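Long-range contacts in Nrps/pks (Streptomyces albus, PDB 4OPE), which probably catalyses chain-extending condensation of acyl units, as a ketosynthase domain of the AT-less polyketide synthase that assembles oxazolomycin: residues 124-128 / 172-178; 472-477 / 504-508. All coordinates share one frame; numbering follows the deposited sequence.

Interaction 1 (124-128 / 172-178)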
loop_
_atom_site.group_PDB
_atom_site.type_symbol
_atom_site.label_atom_id
_atom_site.label_comp_id
_atom_site.label_asym_id
_atom_site.label_seq_id
_atom_site.Cartn_x
_atom_site.Cartn_y
_atom_site.Cartn_z
ATOM N N PHE A 124 -4.951 2.684 -7.235
ATOM C CA PHE A 124 -3.754 2.047 -6.664
ATOM C C PHE A 124 -2.541 2.935 -6.972
ATOM O O PHE A 124 -2.172 3.133 -8.139
ATOM C CB PHE A 124 -3.523 0.688 -7.304
ATOM C CG PHE A 124 -4.682 -0.251 -7.182
ATOM C CD1 PHE A 124 -5.781 -0.140 -8.009
ATOM C CD2 PHE A 124 -4.669 -1.241 -6.245
ATOM C CE1 PHE A 124 -6.855 -1.008 -7.894
ATOM C CE2 PHE A 124 -5.746 -2.106 -6.102
ATOM C CZ PHE A 124 -6.841 -1.996 -6.933
ATOM N N VAL A 125 -1.937 3.493 -5.927
ATOM C CA VAL A 125 -0.880 4.494 -6.074
ATOM C C VAL A 125 0.238 4.193 -5.156
ATOM O O VAL A 125 0.014 3.930 -3.994
ATOM C CB VAL A 125 -1.409 5.919 -5.790
ATOM C CG1 VAL A 125 -1.938 6.069 -4.371
ATOM C CG2 VAL A 125 -0.367 6.988 -6.135
ATOM N N GLY A 126 1.461 4.222 -5.675
ATOM C CA GLY A 126 2.634 3.925 -4.845
ATOM C C GLY A 126 3.324 5.179 -4.397
ATOM O O GLY A 126 3.524 6.129 -5.194
ATOM N N LEU A 127 3.687 5.194 -3.116
ATOM C CA LEU A 127 4.513 6.271 -2.525
ATOM C C LEU A 127 5.478 5.670 -1.525
ATOM O O LEU A 127 5.213 4.589 -0.975
ATOM C CB LEU A 127 3.628 7.237 -1.793
ATOM C CG LEU A 127 2.426 7.793 -2.559
ATOM C CD1 LEU A 127 1.139 7.186 -2.056
ATOM C CD2 LEU A 127 2.354 9.286 -2.342
HETATM N N MSE A 128 6.603 6.341 -1.311
HETATM C CA MSE A 128 7.628 5.886 -0.325
HETATM C C MSE A 128 8.193 6.945 0.596
HETATM O O MSE A 128 8.940 6.643 1.502
HETATM C CB MSE A 128 8.793 5.177 -1.038
HETATM C CG MSE A 128 9.769 6.116 -1.724
HETATM SE SE MSE A 128 11.369 5.132 -2.383
HETATM C CE MSE A 128 12.449 4.928 -0.747
ATOM N N LEU A 172 0.205 2.453 -1.407
ATOM C CA LEU A 172 1.124 1.389 -0.992
ATOM C C LEU A 172 2.588 1.799 -1.124
ATOM O O LEU A 172 2.925 2.599 -1.977
ATOM C CB LEU A 172 0.798 0.082 -1.713
ATOM C CG LEU A 172 0.857 0.225 -3.223
ATOM C CD1 LEU A 172 2.128 -0.411 -3.748
ATOM C CD2 LEU A 172 -0.350 -0.428 -3.869
ATOM N N ASP A 173 3.415 1.319 -0.207
ATOM C CA ASP A 173 4.843 1.560 -0.214
ATOM C C ASP A 173 5.559 0.214 -0.343
ATOM O O ASP A 173 5.419 -0.643 0.513
ATOM C CB ASP A 173 5.228 2.268 1.086
ATOM C CG ASP A 173 6.694 2.684 1.146
ATOM O OD1 ASP A 173 7.396 2.540 0.112
ATOM O OD2 ASP A 173 7.130 3.151 2.249
ATOM N N THR A 174 6.271 0.022 -1.449
ATOM C CA THR A 174 7.364 -0.961 -1.535
ATOM C C THR A 174 8.697 -0.256 -2.004
ATOM O O THR A 174 9.589 -0.885 -2.580
ATOM C CB THR A 174 6.988 -2.172 -2.448
ATOM O OG1 THR A 174 6.854 -1.784 -3.837
ATOM C CG2 THR A 174 5.673 -2.817 -2.001
HETATM N N MSE A 175 8.806 1.050 -1.781
HETATM C CA MSE A 175 9.964 1.849 -2.181
HETATM C C MSE A 175 10.057 1.989 -3.687
HETATM O O MSE A 175 9.079 2.309 -4.356
HETATM C CB MSE A 175 11.253 1.308 -1.543
HETATM C CG MSE A 175 11.164 0.911 -0.085
HETATM SE SE MSE A 175 12.915 0.924 0.850
HETATM C CE MSE A 175 12.350 0.228 2.629
ATOM N N CYS A 176 11.232 1.763 -4.247
ATOM C CA CYS A 176 11.490 1.969 -5.670
ATOM C C CYS A 176 10.577 1.209 -6.583
ATOM O O CYS A 176 10.381 1.625 -7.703
ATOM C CB CYS A 176 12.938 1.562 -5.962
ATOM S SG CYS A 176 14.015 2.049 -4.574
ATOM N N SER A 177 10.007 0.093 -6.129
ATOM C CA SER A 177 9.131 -0.705 -6.951
ATOM C C SER A 177 7.627 -0.389 -6.776
ATOM O O SER A 177 6.756 -1.058 -7.337
ATOM C CB SER A 177 9.374 -2.155 -6.593
ATOM O OG SER A 177 9.126 -2.363 -5.218
ATOM N N SER A 178 7.316 0.612 -5.996
ATOM C CA SER A 178 5.950 0.934 -5.686
ATOM C C SER A 178 5.002 1.070 -6.886
ATOM O O SER A 178 3.926 0.467 -6.903
ATOM C CB SER A 178 5.956 2.207 -4.847
ATOM O OG SER A 178 6.448 1.919 -3.554
HETATM O O HOH W 1 9.614 3.776 2.026
HETATM O O HOH W 2 7.014 5.415 3.534
#

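Interaction 2 (472-477 / 504-508)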
loop_
_atom_site.group_PDB
_atom_site.type_symbol
_atom_site.label_atom_id
_atom_site.label_comp_id
_atom_site.label_asym_id
_atom_site.label_seq_id
_atom_site.Cartn_x
_atom_site.Cartn_y
_atom_site.Cartn_z
ATOM N N LEU A 472 -1.481 22.445 -32.595
ATOM C CA LEU A 472 -1.958 22.241 -33.970
ATOM C C LEU A 472 -1.034 22.819 -35.021
ATOM O O LEU A 472 -1.038 22.362 -36.142
ATOM C CB LEU A 472 -3.331 22.882 -34.142
ATOM C CG LEU A 472 -4.525 22.283 -33.384
ATOM C CD1 LEU A 472 -5.723 23.185 -33.573
ATOM C CD2 LEU A 472 -4.876 20.874 -33.833
ATOM N N ARG A 473 -0.253 23.828 -34.652
ATOM C CA ARG A 473 0.806 24.349 -35.498
ATOM C C ARG A 473 2.082 23.488 -35.406
ATOM O O ARG A 473 2.913 23.509 -36.304
ATOM C CB ARG A 473 1.180 25.746 -35.048
ATOM C CG ARG A 473 0.121 26.796 -35.198
ATOM C CD ARG A 473 0.059 27.275 -36.619
ATOM N NE ARG A 473 -0.883 28.383 -36.722
ATOM C CZ ARG A 473 -1.670 28.635 -37.772
ATOM N NH1 ARG A 473 -1.663 27.854 -38.838
ATOM N NH2 ARG A 473 -2.496 29.676 -37.736
ATOM N N GLY A 474 2.250 22.771 -34.295
ATOM C CA GLY A 474 3.465 21.985 -34.035
ATOM C C GLY A 474 3.262 20.519 -34.320
ATOM O O GLY A 474 2.972 20.143 -35.450
ATOM N N GLU A 475 3.331 19.685 -33.296
ATOM C CA GLU A 475 3.298 18.241 -33.528
ATOM C C GLU A 475 1.908 17.790 -33.927
ATOM O O GLU A 475 1.729 16.696 -34.422
ATOM C CB GLU A 475 3.788 17.442 -32.310
ATOM C CG GLU A 475 5.067 17.981 -31.651
ATOM C CD GLU A 475 6.198 16.954 -31.495
ATOM O OE1 GLU A 475 6.644 16.717 -30.338
ATOM O OE2 GLU A 475 6.665 16.409 -32.531
ATOM N N GLY A 476 0.906 18.627 -33.714
ATOM C CA GLY A 476 -0.437 18.245 -34.087
ATOM C C GLY A 476 -0.861 18.527 -35.506
ATOM O O GLY A 476 -1.993 18.188 -35.875
ATOM N N ARG A 477 0.020 19.143 -36.301
ATOM C CA ARG A 477 -0.314 19.485 -37.681
ATOM C C ARG A 477 -0.630 18.255 -38.518
ATOM O O ARG A 477 -1.463 18.309 -39.387
ATOM C CB ARG A 477 0.790 20.282 -38.339
ATOM C CG ARG A 477 0.293 20.977 -39.571
ATOM C CD ARG A 477 1.389 21.773 -40.254
ATOM N NE ARG A 477 0.888 22.337 -41.506
ATOM C CZ ARG A 477 0.682 21.637 -42.614
ATOM N NH1 ARG A 477 0.206 22.248 -43.696
ATOM N NH2 ARG A 477 0.951 20.333 -42.653
ATOM N N THR A 504 -9.869 21.788 -41.649
ATOM C CA THR A 504 -8.536 21.279 -41.467
ATOM C C THR A 504 -7.905 21.861 -40.224
ATOM O O THR A 504 -8.351 22.849 -39.642
ATOM C CB THR A 504 -7.607 21.708 -42.619
ATOM O OG1 THR A 504 -7.441 23.135 -42.587
ATOM C CG2 THR A 504 -8.182 21.299 -43.927
ATOM N N VAL A 505 -6.801 21.250 -39.860
ATOM C CA VAL A 505 -6.015 21.688 -38.752
ATOM C C VAL A 505 -5.482 23.125 -38.906
ATOM O O VAL A 505 -5.558 23.911 -37.977
ATOM C CB VAL A 505 -4.916 20.663 -38.575
ATOM C CG1 VAL A 505 -3.777 21.249 -37.819
ATOM C CG2 VAL A 505 -5.486 19.456 -37.866
ATOM N N ASP A 506 -4.963 23.477 -40.066
ATOM C CA ASP A 506 -4.404 24.825 -40.252
ATOM C C ASP A 506 -5.495 25.866 -40.114
ATOM O O ASP A 506 -5.307 26.939 -39.495
ATOM C CB ASP A 506 -3.834 25.018 -41.641
ATOM C CG ASP A 506 -2.575 24.284 -41.868
ATOM O OD1 ASP A 506 -2.165 23.532 -40.956
ATOM O OD2 ASP A 506 -1.998 24.465 -42.987
ATOM N N ASP A 507 -6.638 25.579 -40.718
ATOM C CA ASP A 507 -7.657 26.582 -40.657
ATOM C C ASP A 507 -8.259 26.667 -39.282
ATOM O O ASP A 507 -8.702 27.713 -38.904
ATOM C CB ASP A 507 -8.667 26.517 -41.836
ATOM C CG ASP A 507 -9.703 25.451 -41.692
ATOM O OD1 ASP A 507 -10.538 25.561 -40.773
ATOM O OD2 ASP A 507 -9.723 24.545 -42.568
ATOM N N LEU A 508 -8.216 25.592 -38.509
ATOM C CA LEU A 508 -8.597 25.657 -37.091
ATOM C C LEU A 508 -7.614 26.528 -36.287
ATOM O O LEU A 508 -8.041 27.445 -35.571
ATOM C CB LEU A 508 -8.628 24.266 -36.505
ATOM C CG LEU A 508 -8.913 24.123 -35.006
ATOM C CD1 LEU A 508 -10.235 24.753 -34.651
ATOM C CD2 LEU A 508 -8.919 22.643 -34.662
HETATM O O HOH W 3 -1.516 24.241 -38.365
#

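Interaction 1 (124-128 / 172-178)
Leu-172 pairs with 124-128 through both of its backbone polar atoms. Leu-172 N donates to Val-125 O at 3.0 Å, and Leu-172 O accepts from Leu-127 N at 2.9 Å, which sets Gly-126 against Leu-172 in a parallel bridge. Gly-126 CA lies 3.7 Å from Ser-178 CB, which probably leaves little room for a side chain. Beyond the ladder, SE of Met-128 (selenomethionine) rests 3.6 Å from Met-175 CA; a bend at chi3 (-80°) turns CE toward Met-175 CB, and the two side chains cross at about a right angle. Asp-173 touches Leu-127 and Met-128 and also shapes the turn: Asp-173 OD1 takes Met-175 N at 2.8 Å, closing an Asx turn. Two waters bridge OD2 and Met-128 O, one weakly held to that O; OD2 also takes Ala-153 N of the second subunit.

In the second shell, Ser-178 OG accepts from Thr-174 N and donates to Met-175 O. The arrangement is consistent with the active-site cysteine turn of ketosynthases, with Cys-176 just before helix 178-192.

Strand 121-126 runs between 169-173 and 197-204. Helix 178-192 packs on Phe-124 and Leu-172, helix 152-163 on Val-125 and Leu-127, and Leu-172 and Asp-173 continue the sheet antiparallel into the second subunit.

Interaction 2 (472-477 / 504-508)
Two helix ends meet in a smaller alpha/beta subdomain flanking the ketosynthase core, probably the linker region known from modular synthases: the C-terminal end of helix 458-473, with the turn after it, receives the first turn of helix 505-516, and Leu-472 and Val-505 make the apolar join. Val-505 CG1, anti to its backbone nitrogen (chi1 159°), is the branch that does the touching. Val-505 CG1 lies 4.0 Å from Leu-472 CB and 3.9 Å from Arg-477 CA, so it sits between the helix end and the returning turn. Farther along, Leu-472 CD1 meets Leu-508 CD2, and Leu-508 also packs on Val-500 and Phe-502 of strand 496-502.

The polar side of the contact is centred on Asp-506. Asp-506 OD2 forms a salt bridge with Arg-477 NH1 at 3.2 Å, a weak hydrogen bond (131° at the hydrogen), with the guanidinium and carboxylate planes 59° apart. Asp-506 OD1 accepts from a water, 2.8 Å away, that also donates to Leu-472 O near the helix end. Putting an alanine here would probably leave the Arg-477 guanidinium without its mate in this contact and the water without its acceptor on helix 505-516. Arg-473 reaches over the same helix, but its charge is met by Glu-513 and Asp-510.

Thr-504 OG1 accepts from Asp-507 N at 3.2 Å, and Asp-507 OD2 receives both Thr-504 N and Thr-504 OG1 from one face of its carboxylate. The reciprocal bonds are a capping box, which here starts a helix packed beside a neighbouring helix end in an alpha/beta subdomain.

The two contacts come in series along the chain: 124-128 / 172-178 closes well before 472-477 / 504-508 opens. Their centres are about 40 Å apart, their nearest atoms about 27 Å, and they lie on opposite sides of the chain's centre. They share no helix or strand. Interaction 1 is buried in the large mixed sheet of the thiolase-type core, at strands 121-126 and 169-173, beside the subunit interface. Interaction 2 is partly buried, joins helices 458-473 and 505-516 in the later, flanking region, and is touched by no other chain of the assembly. One thus belongs to the dimeric ketosynthase core, the other to a peripheral subdomain with its own helix packing.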